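Local coordinates for Ice-binding protein (Leucosporidium, PDB 3UYU), which binds to the surface of ice crystals and inhibits their growth, conferring freeze tolerance with low thermal hysteresis activity, at residues 17-22 against 36-41; 144-149 against 169-174; 187-192 against 201-206. The protein carries 2 engineered substitutions. All blocks are in the same frame, centred on the assembly; numbering follows the deposited sequence.

Contact 1: 17-22 against 36-41; sequences LAKAGI and VSPAAA
Ala18 and Val36 form a parallel beta bridge between two neighbouring turns of the right-handed beta-helix. Their CA atoms lie 4.9 Å apart. Past the bridge, segment 36-41 leaves the strand and runs on as a loop. Ser37 N gives a hydrogen bond to Ala18 O at 3.2 Å, in the carbonyl plane. The same carbonyl takes a CA-H...O contact from Val36. A second, weak hydrogen bond runs from Ala39 N to Lys19 O. The peptide bond before Pro38 is cis, and Pro38 CD lies 3.6 Å from Lys19 O. The Lys19 side chain passes obliquely by the proline ring, with CE 3.9 Å from Pro38 CD. Its chain bends at chi3 (78°), and NZ makes a salt bridge with Glu88 of helix 76-96. Pro38 also packs on Glu229 of the second subunit, so this loop reaches the dimer interface. Ser37 O is buried with no polar partner in the model, though Lys19 CA makes a CA-H...O contact to it. On the interior side CG1 of Val36 sits anti to its carbonyl carbon (chi1 -59°). This turns the methyl to Ile22, where Val36 CG1 meets Ile22 CD1 at 3.7 Å.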
loop_
_atom_site.group_PDB
_atom_site.type_symbol
_atom_site.label_atom_id
_atom_site.label_comp_id
_atom_site.label_asym_id
_atom_site.label_seq_id
_atom_site.Cartn_x
_atom_site.Cartn_y
_atom_site.Cartn_z
ATOM N N LEU A 17 -10.407 -3.530 -10.423
ATOM C CA LEU A 17 -9.210 -4.308 -10.125
ATOM C C LEU A 17 -9.617 -5.743 -9.938
ATOM O O LEU A 17 -10.552 -6.006 -9.237
ATOM C CB LEU A 17 -8.533 -3.772 -8.840
ATOM C CG LEU A 17 -7.164 -4.401 -8.477
ATOM C CD1 LEU A 17 -6.076 -3.990 -9.468
ATOM C CD2 LEU A 17 -6.779 -3.883 -7.092
ATOM N N ALA A 18 -8.919 -6.670 -10.614
ATOM C CA ALA A 18 -9.301 -8.071 -10.559
ATOM C C ALA A 18 -8.076 -8.948 -10.534
ATOM O O ALA A 18 -7.058 -8.581 -11.031
ATOM C CB ALA A 18 -10.243 -8.482 -11.759
ATOM N N LYS A 19 -8.239 -10.127 -9.987
ATOM C CA LYS A 19 -7.065 -11.044 -9.908
ATOM C C LYS A 19 -6.933 -11.953 -11.104
ATOM O O LYS A 19 -5.816 -12.376 -11.438
ATOM C CB LYS A 19 -7.163 -11.871 -8.618
ATOM C CG LYS A 19 -6.879 -11.014 -7.336
ATOM C CD LYS A 19 -6.764 -11.867 -6.082
ATOM C CE LYS A 19 -5.415 -12.508 -6.077
ATOM N NZ LYS A 19 -5.381 -13.225 -4.715
ATOM N N ALA A 20 -8.052 -12.296 -11.734
ATOM C CA ALA A 20 -8.067 -13.338 -12.764
ATOM C C ALA A 20 -8.299 -12.830 -14.172
ATOM O O ALA A 20 -7.882 -13.434 -15.131
ATOM C CB ALA A 20 -9.136 -14.373 -12.441
ATOM N N GLY A 21 -8.983 -11.694 -14.289
ATOM C CA GLY A 21 -9.271 -11.124 -15.606
ATOM C C GLY A 21 -10.382 -10.092 -15.620
ATOM O O GLY A 21 -11.136 -9.986 -14.640
ATOM N N ILE A 22 -10.415 -9.342 -16.721
ATOM C CA ILE A 22 -11.541 -8.397 -16.960
ATOM C C ILE A 22 -11.926 -8.563 -18.397
ATOM O O ILE A 22 -11.049 -8.500 -19.264
ATOM C CB ILE A 22 -11.127 -6.958 -16.676
ATOM C CG1 ILE A 22 -10.674 -6.775 -15.195
ATOM C CG2 ILE A 22 -12.336 -5.897 -16.974
ATOM C CD1 ILE A 22 -9.895 -5.427 -15.019
ATOM N N VAL A 36 -5.179 -5.881 -13.572
ATOM C CA VAL A 36 -5.201 -7.282 -13.196
ATOM C C VAL A 36 -3.863 -7.745 -12.668
ATOM O O VAL A 36 -2.834 -7.336 -13.234
ATOM C CB VAL A 36 -5.666 -8.248 -14.332
ATOM C CG1 VAL A 36 -7.104 -7.878 -14.801
ATOM C CG2 VAL A 36 -4.744 -8.227 -15.473
ATOM N N SER A 37 -3.945 -8.495 -11.570
ATOM C CA SER A 37 -2.746 -9.147 -10.960
ATOM C C SER A 37 -3.285 -10.241 -10.029
ATOM O O SER A 37 -4.156 -10.006 -9.201
ATOM C CB SER A 37 -1.904 -8.117 -10.196
ATOM O OG SER A 37 -0.863 -8.840 -9.497
ATOM N N PRO A 38 -2.686 -11.471 -10.095
ATOM C CA PRO A 38 -1.451 -11.821 -10.815
ATOM C C PRO A 38 -1.581 -12.179 -12.302
ATOM O O PRO A 38 -0.583 -12.509 -12.991
ATOM C CB PRO A 38 -0.974 -13.055 -10.018
ATOM C CG PRO A 38 -2.203 -13.702 -9.616
ATOM C CD PRO A 38 -3.042 -12.501 -9.115
ATOM N N ALA A 39 -2.821 -12.103 -12.796
ATOM C CA ALA A 39 -3.009 -12.385 -14.250
ATOM C C ALA A 39 -2.219 -11.533 -15.207
ATOM O O ALA A 39 -1.997 -10.299 -15.018
ATOM C CB ALA A 39 -4.525 -12.292 -14.635
ATOM N N ALA A 40 -1.793 -12.135 -16.324
ATOM C CA ALA A 40 -1.158 -11.389 -17.399
ATOM C C ALA A 40 -2.214 -10.617 -18.300
ATOM O O ALA A 40 -3.422 -10.902 -18.194
ATOM C CB ALA A 40 -0.410 -12.395 -18.340
ATOM N N ALA A 41 -1.732 -9.726 -19.164
ATOM C CA ALA A 41 -2.606 -8.858 -19.959
ATOM C C ALA A 41 -3.482 -9.673 -20.901
ATOM O O ALA A 41 -4.548 -9.216 -21.306
ATOM C CB ALA A 41 -1.837 -7.844 -20.670
#

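Contact 2: 144-149 against 169-174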
loop_
_atom_site.group_PDB
_atom_site.type_symbol
_atom_site.label_atom_id
_atom_site.label_comp_id
_atom_site.label_asym_id
_atom_site.label_seq_id
_atom_site.Cartn_x
_atom_site.Cartn_y
_atom_site.Cartn_z
ATOM N N PHE A 144 -22.282 -3.478 3.931
ATOM C CA PHE A 144 -23.067 -4.739 3.741
ATOM C C PHE A 144 -22.143 -5.924 3.773
ATOM O O PHE A 144 -21.125 -5.942 3.086
ATOM C CB PHE A 144 -23.812 -4.665 2.388
ATOM C CG PHE A 144 -24.625 -3.383 2.308
ATOM C CD1 PHE A 144 -24.019 -2.173 1.908
ATOM C CD2 PHE A 144 -25.902 -3.327 2.847
ATOM C CE1 PHE A 144 -24.766 -0.945 1.974
ATOM C CE2 PHE A 144 -26.644 -2.148 2.875
ATOM C CZ PHE A 144 -26.084 -0.945 2.465
ATOM N N GLN A 145 -22.478 -6.866 4.657
ATOM C CA GLN A 145 -21.735 -8.132 4.763
ATOM C C GLN A 145 -22.636 -9.257 4.278
ATOM O O GLN A 145 -23.663 -9.536 4.944
ATOM C CB GLN A 145 -21.335 -8.401 6.209
ATOM C CG GLN A 145 -20.542 -7.286 6.893
ATOM C CD GLN A 145 -20.347 -7.550 8.368
ATOM O OE1 GLN A 145 -21.312 -7.945 9.075
ATOM N NE2 GLN A 145 -19.147 -7.267 8.878
ATOM N N ILE A 146 -22.352 -9.757 3.082
ATOM C CA ILE A 146 -23.242 -10.730 2.408
ATOM C C ILE A 146 -22.449 -12.019 2.209
ATOM O O ILE A 146 -21.484 -12.049 1.430
ATOM C CB ILE A 146 -23.701 -10.162 1.031
ATOM C CG1 ILE A 146 -24.500 -8.839 1.249
ATOM C CG2 ILE A 146 -24.553 -11.173 0.300
ATOM C CD1 ILE A 146 -24.716 -8.007 0.041
ATOM N N ALA A 147 -22.876 -13.076 2.915
ATOM C CA ALA A 147 -22.174 -14.346 2.808
ATOM C C ALA A 147 -22.374 -15.021 1.480
ATOM O O ALA A 147 -21.467 -15.749 1.017
ATOM C CB ALA A 147 -22.552 -15.289 3.965
ATOM N N GLY A 148 -23.543 -14.848 0.872
ATOM C CA GLY A 148 -23.818 -15.423 -0.435
ATOM C C GLY A 148 -23.549 -14.476 -1.588
ATOM O O GLY A 148 -22.578 -13.703 -1.537
ATOM N N GLY A 149 -24.378 -14.583 -2.632
ATOM C CA GLY A 149 -24.334 -13.710 -3.845
ATOM C C GLY A 149 -25.106 -12.406 -3.660
ATOM O O GLY A 149 -25.806 -12.226 -2.645
ATOM N N ILE A 169 -20.045 3.874 0.925
ATOM C CA ILE A 169 -20.952 2.707 0.818
ATOM C C ILE A 169 -20.055 1.556 0.341
ATOM O O ILE A 169 -19.431 1.654 -0.737
ATOM C CB ILE A 169 -22.093 2.974 -0.224
ATOM C CG1 ILE A 169 -23.028 4.131 0.285
ATOM C CG2 ILE A 169 -22.886 1.742 -0.474
ATOM C CD1 ILE A 169 -24.047 4.639 -0.823
ATOM N N ALA A 170 -19.962 0.501 1.161
ATOM C CA ALA A 170 -19.142 -0.676 0.790
ATOM C C ALA A 170 -19.917 -1.958 0.915
ATOM O O ALA A 170 -20.587 -2.165 1.931
ATOM C CB ALA A 170 -17.897 -0.744 1.682
ATOM N N PHE A 171 -19.831 -2.790 -0.135
ATOM C CA PHE A 171 -20.504 -4.075 -0.164
ATOM C C PHE A 171 -19.472 -5.164 -0.182
ATOM O O PHE A 171 -18.719 -5.310 -1.155
ATOM C CB PHE A 171 -21.342 -4.188 -1.468
ATOM C CG PHE A 171 -22.676 -3.439 -1.453
ATOM C CD1 PHE A 171 -23.860 -4.150 -1.211
ATOM C CD2 PHE A 171 -22.752 -2.067 -1.761
ATOM C CE1 PHE A 171 -25.135 -3.512 -1.216
ATOM C CE2 PHE A 171 -24.023 -1.391 -1.742
ATOM C CZ PHE A 171 -25.188 -2.112 -1.501
ATOM N N GLN A 172 -19.470 -5.980 0.870
ATOM C CA GLN A 172 -18.554 -7.148 0.876
ATOM C C GLN A 172 -19.398 -8.371 0.545
ATOM O O GLN A 172 -20.370 -8.622 1.250
ATOM C CB GLN A 172 -17.974 -7.281 2.289
ATOM C CG GLN A 172 -17.208 -8.665 2.553
ATOM C CD GLN A 172 -18.130 -9.735 3.098
ATOM O OE1 GLN A 172 -18.853 -9.505 4.083
ATOM N NE2 GLN A 172 -18.065 -10.952 2.495
ATOM N N VAL A 173 -19.037 -9.069 -0.542
ATOM C CA VAL A 173 -19.904 -10.160 -1.018
ATOM C C VAL A 173 -19.081 -11.428 -1.210
ATOM O O VAL A 173 -18.119 -11.457 -1.966
ATOM C CB VAL A 173 -20.481 -9.773 -2.364
ATOM C CG1 VAL A 173 -21.472 -10.829 -2.885
ATOM C CG2 VAL A 173 -21.155 -8.324 -2.336
ATOM N N GLY A 174 -19.578 -12.521 -0.612
ATOM C CA GLY A 174 -18.807 -13.817 -0.621
ATOM C C GLY A 174 -18.896 -14.573 -1.948
ATOM O O GLY A 174 -17.915 -15.218 -2.354
#
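Ile169 CG2 meets the edge of the Phe144 ring at CE1, 4.1 Å away, where strand 169-173 begins beside strand 142-146. Ala170 O then accepts a hydrogen bond from Phe144 N and also lies near the edge of that ring. Phe171 makes an offset stack with Phe144. The centroids are 4.2 Å apart and the planes 15° from parallel. Both rings point the same way, and Phe144 CD1 sits 3.4 Å above the centre of the Phe171 ring. In both residues CG lies beside the backbone N, which sends the two rings off their strands in the same direction. Replacing Phe171 with an alanine would probably uncover one face of the Phe144 ring and cost Ile146 CD1 its contact with the Phe171 ring. Gln172 N bonds to Phe144 O, and Gln172 O receives Ile146 N. The Gln172 side chain bends at chi2 (-91°), bringing OE1 3.3 Å from Gln145 CA, while NE2 bonds to Tyr91 OH of helix 76-96. Val173 CG1 reaches Gly148 O at 3.4 Å. Gly174 N closes the ladder on Ile146 O at 2.8 Å. Parallel strands in register, with like residues paired and the two Phe rings stacked inside, are typical of a parallel beta-helix.

Contact 3: 187-192 against 201-206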
loop_
_atom_site.group_PDB
_atom_site.type_symbol
_atom_site.label_atom_id
_atom_site.label_comp_id
_atom_site.label_asym_id
_atom_site.label_seq_id
_atom_site.Cartn_x
_atom_site.Cartn_y
_atom_site.Cartn_z
ATOM N N GLY A 187 -21.488 2.665 -5.094
ATOM C CA GLY A 187 -20.688 2.135 -3.965
ATOM C C GLY A 187 -19.450 1.393 -4.441
ATOM O O GLY A 187 -19.183 1.202 -5.638
ATOM N N VAL A 188 -18.686 0.964 -3.424
ATOM C CA VAL A 188 -17.509 0.112 -3.601
ATOM C C VAL A 188 -17.893 -1.359 -3.507
ATOM O O VAL A 188 -18.466 -1.787 -2.493
ATOM C CB VAL A 188 -16.442 0.471 -2.539
ATOM C CG1 VAL A 188 -15.211 -0.432 -2.712
ATOM C CG2 VAL A 188 -16.010 1.883 -2.667
ATOM N N LEU A 189 -17.689 -2.134 -4.565
ATOM C CA LEU A 189 -17.942 -3.581 -4.529
ATOM C C LEU A 189 -16.667 -4.351 -4.206
ATOM O O LEU A 189 -15.716 -4.233 -4.964
ATOM C CB LEU A 189 -18.438 -3.978 -5.909
ATOM C CG LEU A 189 -19.341 -5.147 -6.137
ATOM C CD1 LEU A 189 -20.485 -5.298 -5.050
ATOM C CD2 LEU A 189 -19.964 -4.846 -7.522
ATOM N N LEU A 190 -16.651 -5.002 -3.026
ATOM C CA LEU A 190 -15.499 -5.855 -2.611
ATOM C C LEU A 190 -16.037 -7.284 -2.756
ATOM O O LEU A 190 -16.693 -7.834 -1.834
ATOM C CB LEU A 190 -15.106 -5.549 -1.163
ATOM C CG LEU A 190 -14.561 -4.117 -0.914
ATOM C CD1 LEU A 190 -14.748 -3.731 0.575
ATOM C CD2 LEU A 190 -13.176 -4.133 -1.248
ATOM N N ALA A 191 -15.756 -7.862 -3.929
ATOM C CA ALA A 191 -16.263 -9.201 -4.330
ATOM C C ALA A 191 -15.221 -10.286 -4.179
ATOM O O ALA A 191 -14.091 -10.113 -4.614
ATOM C CB ALA A 191 -16.686 -9.153 -5.775
ATOM N N LYS A 192 -15.634 -11.349 -3.487
ATOM C CA LYS A 192 -14.767 -12.527 -3.409
ATOM C C LYS A 192 -14.645 -13.311 -4.698
ATOM O O LYS A 192 -13.599 -13.927 -4.963
ATOM C CB LYS A 192 -15.123 -13.400 -2.206
ATOM C CG LYS A 192 -14.037 -14.414 -1.949
ATOM C CD LYS A 192 -14.566 -15.689 -1.436
ATOM C CE LYS A 192 -13.448 -16.475 -0.749
ATOM N NZ LYS A 192 -12.422 -15.485 -0.290
ATOM N N SER A 201 -25.728 -1.640 -17.919
ATOM C CA SER A 201 -25.697 -1.188 -16.517
ATOM C C SER A 201 -24.603 -0.161 -16.281
ATOM O O SER A 201 -23.750 0.037 -17.110
ATOM C CB SER A 201 -25.498 -2.381 -15.607
ATOM O OG SER A 201 -24.259 -3.009 -15.939
ATOM N N SER A 202 -24.715 0.514 -15.133
ATOM C CA SER A 202 -23.777 1.582 -14.730
ATOM C C SER A 202 -23.529 1.513 -13.244
ATOM O O SER A 202 -24.340 0.999 -12.475
ATOM C CB SER A 202 -24.342 2.957 -15.128
ATOM O OG SER A 202 -25.592 3.190 -14.502
ATOM N N LEU A 203 -22.351 2.011 -12.854
ATOM C CA LEU A 203 -21.886 1.932 -11.467
ATOM C C LEU A 203 -21.035 3.142 -11.212
ATOM O O LEU A 203 -20.075 3.425 -11.947
ATOM C CB LEU A 203 -21.035 0.652 -11.257
ATOM C CG LEU A 203 -20.649 0.281 -9.802
ATOM C CD1 LEU A 203 -20.701 -1.231 -9.570
ATOM C CD2 LEU A 203 -19.269 0.854 -9.454
ATOM N N ASN A 204 -21.421 3.888 -10.162
ATOM C CA ASN A 204 -20.555 4.941 -9.693
ATOM C C ASN A 204 -19.934 4.466 -8.388
ATOM O O ASN A 204 -20.620 4.212 -7.405
ATOM C CB ASN A 204 -21.312 6.266 -9.417
ATOM C CG ASN A 204 -21.959 6.874 -10.666
ATOM O OD1 ASN A 204 -21.499 6.746 -11.798
ATOM N ND2 ASN A 204 -23.007 7.638 -10.410
ATOM N N GLY A 205 -18.613 4.348 -8.439
ATOM C CA GLY A 205 -17.915 3.575 -7.339
ATOM C C GLY A 205 -16.705 2.895 -7.951
ATOM O O GLY A 205 -16.018 3.450 -8.819
ATOM N N ARG A 206 -16.411 1.675 -7.440
ATOM C CA ARG A 206 -15.357 0.835 -7.939
ATOM C C ARG A 206 -15.750 -0.640 -7.806
ATOM O O ARG A 206 -16.603 -0.989 -6.987
ATOM C CB ARG A 206 -14.102 0.989 -7.053
ATOM C CG ARG A 206 -13.674 2.348 -6.810
ATOM C CD ARG A 206 -12.586 2.091 -5.675
ATOM N NE ARG A 206 -12.487 3.393 -5.173
ATOM C CZ ARG A 206 -11.886 4.357 -5.832
ATOM N NH1 ARG A 206 -11.297 4.123 -7.038
ATOM N NH2 ARG A 206 -11.845 5.574 -5.336
#
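Gly187 and Gly205 pair at a corner of the beta-helix, with their CA atoms 4.6 Å apart. This is the tight part of the contact. Gly187 N bonds to Asn204 O at 2.9 Å, with the donor tilted 17° from the carbonyl plane. Gly187 O takes a CA-H...O contact from Gly205 CA at 3.2 Å and a weak hydrogen bond from Arg206 N. Leu189 N completes the parallel pattern on Arg206 O at 2.9 Å, in a nearly straight bond (176° at the hydrogen). A side chain on Gly205 would run into Gly187 O, and in both residues the backbone angles would press a side chain against the preceding carbonyl O.

The side chains meet more loosely. On the interior side, Leu203 CD2 is 3.8 Å from Gly187 O, and its CD1 is 4.2 Å from Leu189 CD2. Leu203 also packs on Phe185 of strand 184-186. On the other face, Val188 and Arg206 form a bridge, yet their side chains meet little. Arg206 lies buried instead among Leu8, Ser12 and Pro223, and its NH1 bonds to Phe14 O. Asn204 is partly exposed. It turns away from segment 187-192, and its ND2 bonds to Glu186 OE2.

The contact is thus held mainly by backbone hydrogen bonds. Gly205 has no side chain to hold the turns apart, and Gly187 allows the backbone of the corner, while the polar side chains of Asn204 and Arg206 find their partners elsewhere.

Overall arrangement
All three contacts join neighbouring turns of the beta-helix through parallel backbone pairing, and all are largely buried. Contacts 2 and 3 are direct neighbours, with centres about 11 Å apart. Strands 169-173 and 188-191 pair there, and Phe171 CB packs on Leu189 CD1. Contact 1 does not touch either, but strand 16-18 lies beside strand 202-209 of contact 3. Contact 2 is the regular ladder, with aromatic stacking inside. Contact 3 is a corner nearest the centre of the chain, where two glycines pair and backbone bonds do most of the holding. Contact 1 is farther out, ends in a loop with a cis peptide bond before Pro38 and alone reaches the second subunit. Helix 76-96 packs against side chains of all three.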